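Local atomic coordinates of cytosol aminopeptidase (Coxiella burnetii, PDB entry 3IJ3), a protein that probably acts as a manganese-dependent aminopeptidase of the M17 family, removing amino acids from the N-termini of peptides. Residues P243-V248 / A346-D352; I354-L360 / P444-I450; F376-D380 / V439-I443. All coordinates share one frame; numbering follows the deposited sequence. Where two conformers were deposited one is given.

The three contacts follow one another across a single mixed sheet of the catalytic domain, and show how neighbouring strands and their connecting loops are joined. Contact 2 pairs two parallel strands; contact 1 lies on its 354-360 side, contact 3 on its 444-450 side. Centres are about 14 Å apart for contacts 1 and 2, and about 12 Å for contact 3 from either. Probable backbone hydrogen bonds, Val248 N to Ile355 O (2.8 Å) and His447 N to Phe376 O (2.8 Å), join neighbouring strands. Lithium is bound at Lys250, Asp255, Asp273 and Glu334; contact 2 reaches this site through Thr359, whereas the Val248 side chain stays about 14 Å from the ion.

Contact 1. Residues P243-V248 / A346-D352; sequences PKVTLV and AVKEDPD
Lys244 lies against Pro351, CB to CB at 3.9 Å, and its carbonyl O receives a weak, bent hydrogen bond from Asp352 N (2.8 Å, 126° at the hydrogen). Farther out, the lysine chain passes Glu349 at about a right angle, CD resting 4.1 Å from Glu349 CB. The contact there is made by the lysine's methylenes, not its ammonium group: Lys244 NZ and Glu349 OE2 are 5.5 Å apart. Thr246 divides its two branches: with chi1 at -59°, CG2 packs 3.7 Å from Ala346 CB, while OG1 donates to a bound water 2.7 Å away. That water gives its own hydrogens to Ala346 O and, at 2.6 Å, to Glu349 OE1, so one molecule ties the strand to helix 335-347 at Ala346 and to Glu349 in the turn that follows. In the second shell, salt bridges to Lys236 and Arg297 hold the Glu349 carboxylate, and Tyr481 bonds to Asp352 OD2. A type I turn from Val347 to Asp350 brings Glu349 and Pro351 to the strand, and Asp350, with positive phi, is the first residue to leave helical geometry. The whole is the helix-to-strand turn of an alpha/beta sheet, leading from helix 335-347 into parallel strand 353-359 beside strand 244-252.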
# COMPACT_ATOMS: atom_id res chain seq x y z
N PRO A 243 -23.68 47.19 -9.11
CA PRO A 243 -23.14 46.03 -9.82
C PRO A 243 -23.22 44.79 -8.96
O PRO A 243 -22.92 44.86 -7.79
CB PRO A 243 -21.67 46.41 -10.06
CG PRO A 243 -21.63 47.88 -9.95
CD PRO A 243 -22.67 48.25 -8.94
N LYS A 244 -23.58 43.67 -9.58
CA LYS A 244 -23.72 42.43 -8.86
C LYS A 244 -22.39 41.71 -8.70
O LYS A 244 -21.72 41.39 -9.68
CB LYS A 244 -24.72 41.51 -9.56
CG LYS A 244 -26.17 41.97 -9.51
CD LYS A 244 -27.05 40.94 -10.24
CE LYS A 244 -28.55 41.19 -10.03
NZ LYS A 244 -28.98 42.48 -10.56
N VAL A 245 -22.00 41.48 -7.45
CA VAL A 245 -20.81 40.70 -7.10
C VAL A 245 -21.36 39.51 -6.35
O VAL A 245 -22.01 39.69 -5.30
CB VAL A 245 -19.83 41.49 -6.23
CG1 VAL A 245 -18.68 40.57 -5.71
CG2 VAL A 245 -19.29 42.69 -7.00
N THR A 246 -21.10 38.30 -6.86
CA THR A 246 -21.60 37.08 -6.25
C THR A 246 -20.44 36.21 -5.79
O THR A 246 -19.51 35.91 -6.58
CB THR A 246 -22.53 36.29 -7.22
OG1 THR A 246 -23.65 37.10 -7.59
CG2 THR A 246 -23.02 34.92 -6.57
N LEU A 247 -20.49 35.83 -4.51
CA LEU A 247 -19.48 35.01 -3.88
C LEU A 247 -20.05 33.62 -3.64
O LEU A 247 -21.20 33.47 -3.23
CB LEU A 247 -19.09 35.62 -2.53
CG LEU A 247 -18.67 37.09 -2.53
CD1 LEU A 247 -18.29 37.54 -1.08
CD2 LEU A 247 -17.53 37.37 -3.52
N VAL A 248 -19.24 32.61 -3.94
CA VAL A 248 -19.63 31.23 -3.80
C VAL A 248 -18.58 30.51 -2.96
O VAL A 248 -17.38 30.65 -3.18
CB VAL A 248 -19.77 30.59 -5.16
CG1 VAL A 248 -20.17 29.09 -5.02
CG2 VAL A 248 -20.78 31.35 -6.05
N ALA A 346 -25.77 31.25 -9.72
CA ALA A 346 -25.13 32.56 -9.77
C ALA A 346 -25.18 33.17 -11.18
O ALA A 346 -25.44 34.37 -11.34
CB ALA A 346 -23.66 32.46 -9.30
N VAL A 347 -24.91 32.36 -12.19
CA VAL A 347 -24.84 32.87 -13.57
C VAL A 347 -26.17 33.36 -14.14
O VAL A 347 -26.18 34.20 -15.03
CB VAL A 347 -24.20 31.84 -14.56
CG1 VAL A 347 -22.73 31.58 -14.21
CG2 VAL A 347 -25.00 30.59 -14.64
N LYS A 348 -27.29 32.84 -13.64
CA LYS A 348 -28.62 33.23 -14.12
C LYS A 348 -28.87 34.74 -14.05
O LYS A 348 -29.63 35.27 -14.86
CB LYS A 348 -29.72 32.50 -13.35
CG LYS A 348 -29.81 31.01 -13.63
CD LYS A 348 -30.96 30.39 -12.83
CE LYS A 348 -31.05 28.88 -13.04
NZ LYS A 348 -31.48 28.48 -14.43
N GLU A 349 -28.25 35.42 -13.10
CA GLU A 349 -28.42 36.87 -12.94
C GLU A 349 -27.46 37.71 -13.79
O GLU A 349 -27.51 38.95 -13.72
CB GLU A 349 -28.20 37.24 -11.46
CG GLU A 349 -29.22 36.67 -10.51
CD GLU A 349 -29.04 37.15 -9.09
OE1 GLU A 349 -27.89 37.13 -8.58
OE2 GLU A 349 -30.07 37.51 -8.45
N ASP A 350 -26.58 37.07 -14.56
CA ASP A 350 -25.59 37.78 -15.37
C ASP A 350 -24.85 38.83 -14.49
O ASP A 350 -24.83 40.03 -14.78
CB ASP A 350 -26.23 38.47 -16.58
CG ASP A 350 -25.19 38.98 -17.57
OD1 ASP A 350 -24.07 38.43 -17.58
OD2 ASP A 350 -25.50 39.93 -18.33
N PRO A 351 -24.24 38.36 -13.40
CA PRO A 351 -23.57 39.25 -12.48
C PRO A 351 -22.32 39.88 -13.07
O PRO A 351 -21.78 39.37 -14.07
CB PRO A 351 -23.21 38.33 -11.29
CG PRO A 351 -23.07 36.99 -11.87
CD PRO A 351 -24.02 36.94 -13.06
N ASP A 352 -21.87 40.98 -12.47
CA ASP A 352 -20.66 41.67 -12.94
C ASP A 352 -19.40 40.85 -12.63
O ASP A 352 -18.40 40.93 -13.36
CB ASP A 352 -20.53 43.04 -12.28
CG ASP A 352 -19.54 43.94 -12.97
OD1 ASP A 352 -19.68 44.15 -14.20
OD2 ASP A 352 -18.66 44.53 -12.31
O HOH W 1 -25.59 35.99 -9.06

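Contact 2. Residues I354-L360 / P444-I450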
# COMPACT_ATOMS: atom_id res chain seq x y z
N ILE A 354 -18.18 36.92 -10.41
CA ILE A 354 -18.40 35.76 -9.54
C ILE A 354 -17.04 35.36 -8.99
O ILE A 354 -16.07 35.26 -9.76
CB ILE A 354 -18.98 34.53 -10.27
CG1 ILE A 354 -20.31 34.88 -10.94
CG2 ILE A 354 -19.12 33.32 -9.26
CD1 ILE A 354 -20.89 33.74 -11.84
N ILE A 355 -16.94 35.15 -7.68
CA ILE A 355 -15.70 34.66 -7.08
C ILE A 355 -16.05 33.47 -6.23
O ILE A 355 -16.97 33.55 -5.37
CB ILE A 355 -14.99 35.69 -6.18
CG1 ILE A 355 -14.60 36.94 -6.97
CG2 ILE A 355 -13.71 35.04 -5.55
CD1 ILE A 355 -13.99 38.00 -6.12
N ASP A 356 -15.39 32.35 -6.47
CA ASP A 356 -15.59 31.16 -5.63
C ASP A 356 -14.33 30.80 -4.85
O ASP A 356 -13.20 31.08 -5.27
CB ASP A 356 -16.20 29.97 -6.38
CG ASP A 356 -15.22 29.19 -7.19
OD1 ASP A 356 -14.36 28.50 -6.58
OD2 ASP A 356 -15.39 29.16 -8.44
N PHE A 357 -14.55 30.21 -3.68
CA PHE A 357 -13.48 29.77 -2.78
C PHE A 357 -13.75 28.31 -2.49
O PHE A 357 -14.87 27.94 -2.09
CB PHE A 357 -13.49 30.54 -1.48
CG PHE A 357 -13.15 31.99 -1.62
CD1 PHE A 357 -11.83 32.41 -1.57
CD2 PHE A 357 -14.14 32.92 -1.78
CE1 PHE A 357 -11.51 33.75 -1.67
CE2 PHE A 357 -13.83 34.29 -1.92
CZ PHE A 357 -12.52 34.69 -1.85
N SER A 358 -12.74 27.50 -2.70
CA SER A 358 -12.85 26.07 -2.48
C SER A 358 -11.58 25.55 -1.85
O SER A 358 -10.51 26.02 -2.12
CB SER A 358 -13.08 25.40 -3.83
OG SER A 358 -13.35 24.03 -3.66
N THR A 359 -11.71 24.60 -0.94
CA THR A 359 -10.54 24.00 -0.31
C THR A 359 -10.02 22.81 -1.10
O THR A 359 -10.78 22.00 -1.68
CB THR A 359 -10.81 23.54 1.12
OG1 THR A 359 -12.07 22.85 1.17
CG2 THR A 359 -10.84 24.74 2.06
N LEU A 360 -8.69 22.72 -1.11
CA LEU A 360 -7.97 21.64 -1.76
C LEU A 360 -7.99 20.39 -0.91
O LEU A 360 -7.88 20.50 0.31
CB LEU A 360 -6.49 22.01 -1.89
CG LEU A 360 -6.16 23.07 -2.90
CD1 LEU A 360 -4.81 23.68 -2.73
CD2 LEU A 360 -6.33 22.41 -4.29
N PRO A 444 -17.29 37.54 -15.87
CA PRO A 444 -15.96 37.50 -15.21
C PRO A 444 -16.03 36.61 -13.97
O PRO A 444 -16.89 36.82 -13.10
CB PRO A 444 -15.70 38.97 -14.85
CG PRO A 444 -16.51 39.71 -15.81
CD PRO A 444 -17.76 38.93 -16.00
N TRP A 445 -15.17 35.61 -13.93
CA TRP A 445 -15.18 34.60 -12.84
C TRP A 445 -13.78 34.22 -12.37
O TRP A 445 -12.90 33.90 -13.19
CB TRP A 445 -15.95 33.36 -13.36
CG TRP A 445 -15.76 32.11 -12.55
CD1 TRP A 445 -16.12 31.90 -11.24
CD2 TRP A 445 -15.18 30.88 -13.01
NE1 TRP A 445 -15.77 30.61 -10.85
CE2 TRP A 445 -15.20 29.97 -11.93
CE3 TRP A 445 -14.64 30.46 -14.24
CZ2 TRP A 445 -14.70 28.67 -12.04
CZ3 TRP A 445 -14.13 29.14 -14.33
CH2 TRP A 445 -14.17 28.28 -13.23
N ALA A 446 -13.59 34.25 -11.05
CA ALA A 446 -12.34 33.86 -10.43
C ALA A 446 -12.65 32.72 -9.45
O ALA A 446 -13.66 32.77 -8.72
CB ALA A 446 -11.67 35.05 -9.66
N HIS A 447 -11.81 31.70 -9.48
CA HIS A 447 -11.92 30.53 -8.60
C HIS A 447 -10.63 30.40 -7.82
O HIS A 447 -9.54 30.35 -8.41
CB HIS A 447 -12.17 29.29 -9.45
CG HIS A 447 -11.86 27.99 -8.77
ND1 HIS A 447 -12.67 27.45 -7.79
CD2 HIS A 447 -10.88 27.09 -8.99
CE1 HIS A 447 -12.15 26.31 -7.38
NE2 HIS A 447 -11.08 26.05 -8.11
N PHE A 448 -10.76 30.33 -6.50
CA PHE A 448 -9.65 30.19 -5.62
C PHE A 448 -9.63 28.81 -4.96
O PHE A 448 -10.66 28.37 -4.37
CB PHE A 448 -9.69 31.23 -4.48
CG PHE A 448 -9.32 32.59 -4.91
CD1 PHE A 448 -7.99 32.99 -4.87
CD2 PHE A 448 -10.27 33.49 -5.34
CE1 PHE A 448 -7.64 34.27 -5.28
CE2 PHE A 448 -9.92 34.78 -5.75
CZ PHE A 448 -8.62 35.16 -5.72
N ASP A 449 -8.51 28.11 -5.11
CA ASP A 449 -8.29 26.83 -4.43
C ASP A 449 -7.37 27.20 -3.28
O ASP A 449 -6.25 27.73 -3.49
CB ASP A 449 -7.63 25.79 -5.33
CG ASP A 449 -8.58 25.24 -6.35
OD1 ASP A 449 -9.77 25.12 -6.02
OD2 ASP A 449 -8.12 24.90 -7.47
N ILE A 450 -7.83 26.95 -2.07
CA ILE A 450 -7.07 27.31 -0.87
C ILE A 450 -6.90 26.13 0.11
O ILE A 450 -7.73 25.21 0.10
CB ILE A 450 -7.79 28.47 -0.12
CG1 ILE A 450 -9.20 28.02 0.31
CG2 ILE A 450 -7.88 29.73 -0.98
CD1 ILE A 450 -9.95 29.05 1.17
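Asp356 reaches across to the rings of Trp445 and His447 on the face of the strand pair that also carries Ile354, and this face is the firmly bonded part of the contact. Asp356 CG lies between the backbone N and the carbonyl carbon (chi1 80°), and from there the two oxygens reach over the neighbouring strand. OD2 accepts from Trp445 NE1 at 2.8 Å; the oxygen lies near the indole plane and is met on its anti side, somewhat out of the carboxylate plane. OD1 meets His447 ND1 at the imidazole edge, though the modelled 2.3 Å is so short that its exact length is doubtful. Beside this cluster, Ile354 CG2 touches Trp445 CD1 at 3.9 Å. Beneath the side chains, 354-359 and 445-450 pair in parallel, Ile354 beside Trp445 and Thr359 beside Ile450, through seven backbone hydrogen bonds, from Ile354 N with Pro444 O to Leu360 N with Ile450 O. Thr359 OG1 bonds to the metal ligand Asp273. The face of Ile355, Phe357 and Phe448 is apolar. Phe357 and Phe448 point the same way with planes 13° apart, but are offset so that little of one ring faces the other, their centroids 5.3 Å apart; Ile355 CG2 approaches the Phe448 edge at 3.8 Å (to CD2). The loose side is at Pro444, partly exposed, whose ring stays at least 5.5 Å from 354-360. Strand 244-252 flanks 354-360, strand 374-377 flanks 444-450, and helix 427-436 packs on Trp445 and His447.

Contact 3. Residues F376-D380 / V439-I443; sequences FANQD and VSDQI
Asn378 turns its CG into the position between backbone N and carbonyl carbon (chi1 68°), which swings the amide over the 439-443 loop toward Ile443. Gln379, by contrast, sets CG beside its backbone N (chi1 -70°) and then runs out extended, so that its amide arrives at Asp441. The asparagine makes the straighter bond: ND2 donates to Ile443 O at 2.9 Å and 169°, the oxygen lying in the amide plane while the donor is tilted from the plane of that carbonyl. A water 3.0 Å from Asn378 ND2 takes the second hydrogen; it donates in turn to Val439 O and to Asp441 OD1, the latter at 2.6 Å. Ser440 O, although close, is badly placed for a bond. The oxygen of the same amide, Asn378 OD1, accepts from Trp445 N, so this one side chain grips the loop and the start of strand 445-454 together. Gln379 repeats the pattern one residue on, NE2 donating to Asp441 O at 3.1 Å and to a second water, which bridges to Gln442 O. The carbonyls of Asp441, Gln442 and Ile443 are presented by a type I turn from Ser440 to Ile443, closed by Ile443 N to Ser440 O at 3.2 Å; Ser440 OG also accepts from Gln442 N (3.0 Å). The arrangement is thus an ST turn within a beta turn, read by two side-chain amides where strand 374-377 gives way to a helix with Gln379 at its N-cap position.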
# COMPACT_ATOMS: atom_id res chain seq x y z
N PHE A 376 -7.63 30.76 -10.46
CA PHE A 376 -8.02 30.51 -11.84
C PHE A 376 -9.00 31.62 -12.22
O PHE A 376 -9.86 32.01 -11.42
CB PHE A 376 -8.72 29.17 -12.03
CG PHE A 376 -7.86 27.96 -11.73
CD1 PHE A 376 -7.23 27.27 -12.76
CD2 PHE A 376 -7.66 27.54 -10.42
CE1 PHE A 376 -6.46 26.14 -12.48
CE2 PHE A 376 -6.88 26.41 -10.14
CZ PHE A 376 -6.31 25.71 -11.16
N ALA A 377 -8.92 32.11 -13.45
CA ALA A 377 -9.87 33.10 -13.90
C ALA A 377 -10.10 32.97 -15.40
O ALA A 377 -9.17 32.71 -16.16
CB ALA A 377 -9.41 34.51 -13.54
N ASN A 378 -11.36 33.13 -15.79
CA ASN A 378 -11.76 33.00 -17.19
C ASN A 378 -11.52 34.23 -18.03
O ASN A 378 -11.71 34.17 -19.26
CB ASN A 378 -13.20 32.53 -17.33
CG ASN A 378 -14.21 33.56 -16.88
OD1 ASN A 378 -13.85 34.62 -16.37
ND2 ASN A 378 -15.51 33.25 -17.05
N GLN A 379 -11.11 35.32 -17.40
CA GLN A 379 -10.80 36.57 -18.09
C GLN A 379 -9.45 37.08 -17.62
O GLN A 379 -9.20 37.20 -16.41
CB GLN A 379 -11.91 37.62 -17.86
CG GLN A 379 -13.23 37.24 -18.59
CD GLN A 379 -14.27 38.33 -18.54
OE1 GLN A 379 -13.96 39.47 -18.20
NE2 GLN A 379 -15.51 37.99 -18.92
N ASP A 380 -8.57 37.40 -18.57
CA ASP A 380 -7.21 37.83 -18.21
C ASP A 380 -7.12 39.12 -17.38
O ASP A 380 -6.28 39.22 -16.47
CB ASP A 380 -6.33 37.92 -19.45
CG ASP A 380 -5.99 36.54 -20.06
OD1 ASP A 380 -6.05 35.48 -19.38
OD2 ASP A 380 -5.63 36.53 -21.26
N VAL A 439 -19.93 28.01 -16.11
CA VAL A 439 -19.82 29.47 -16.16
C VAL A 439 -19.42 30.01 -17.53
O VAL A 439 -18.34 29.71 -18.03
CB VAL A 439 -18.75 29.97 -15.16
CG1 VAL A 439 -18.72 31.51 -15.14
CG2 VAL A 439 -19.02 29.45 -13.75
N SER A 440 -20.30 30.82 -18.12
CA SER A 440 -20.02 31.45 -19.40
C SER A 440 -18.72 32.26 -19.39
O SER A 440 -18.40 32.93 -18.41
CB SER A 440 -21.14 32.43 -19.75
OG SER A 440 -20.85 33.12 -20.95
N ASP A 441 -17.97 32.20 -20.50
CA ASP A 441 -16.76 33.03 -20.64
C ASP A 441 -17.11 34.52 -20.61
O ASP A 441 -16.22 35.36 -20.40
CB ASP A 441 -16.02 32.74 -21.96
CG ASP A 441 -15.26 31.42 -21.94
OD1 ASP A 441 -15.00 30.86 -20.86
OD2 ASP A 441 -14.90 30.98 -23.05
N GLN A 442 -18.39 34.86 -20.83
CA GLN A 442 -18.83 36.27 -20.82
C GLN A 442 -19.06 36.86 -19.43
O GLN A 442 -19.33 38.07 -19.31
CB GLN A 442 -20.09 36.46 -21.68
CG GLN A 442 -19.95 35.90 -23.11
CD GLN A 442 -18.69 36.38 -23.81
OE1 GLN A 442 -17.98 35.59 -24.46
NE2 GLN A 442 -18.36 37.67 -23.66
N ILE A 443 -19.02 36.03 -18.40
CA ILE A 443 -19.20 36.48 -17.02
C ILE A 443 -17.83 36.40 -16.34
O ILE A 443 -17.29 35.32 -16.21
CB ILE A 443 -20.20 35.58 -16.27
CG1 ILE A 443 -21.58 35.63 -16.94
CG2 ILE A 443 -20.31 35.99 -14.79
CD1 ILE A 443 -22.56 34.54 -16.42
O HOH W 2 -15.75 30.56 -18.37
O HOH W 3 -17.29 40.16 -19.79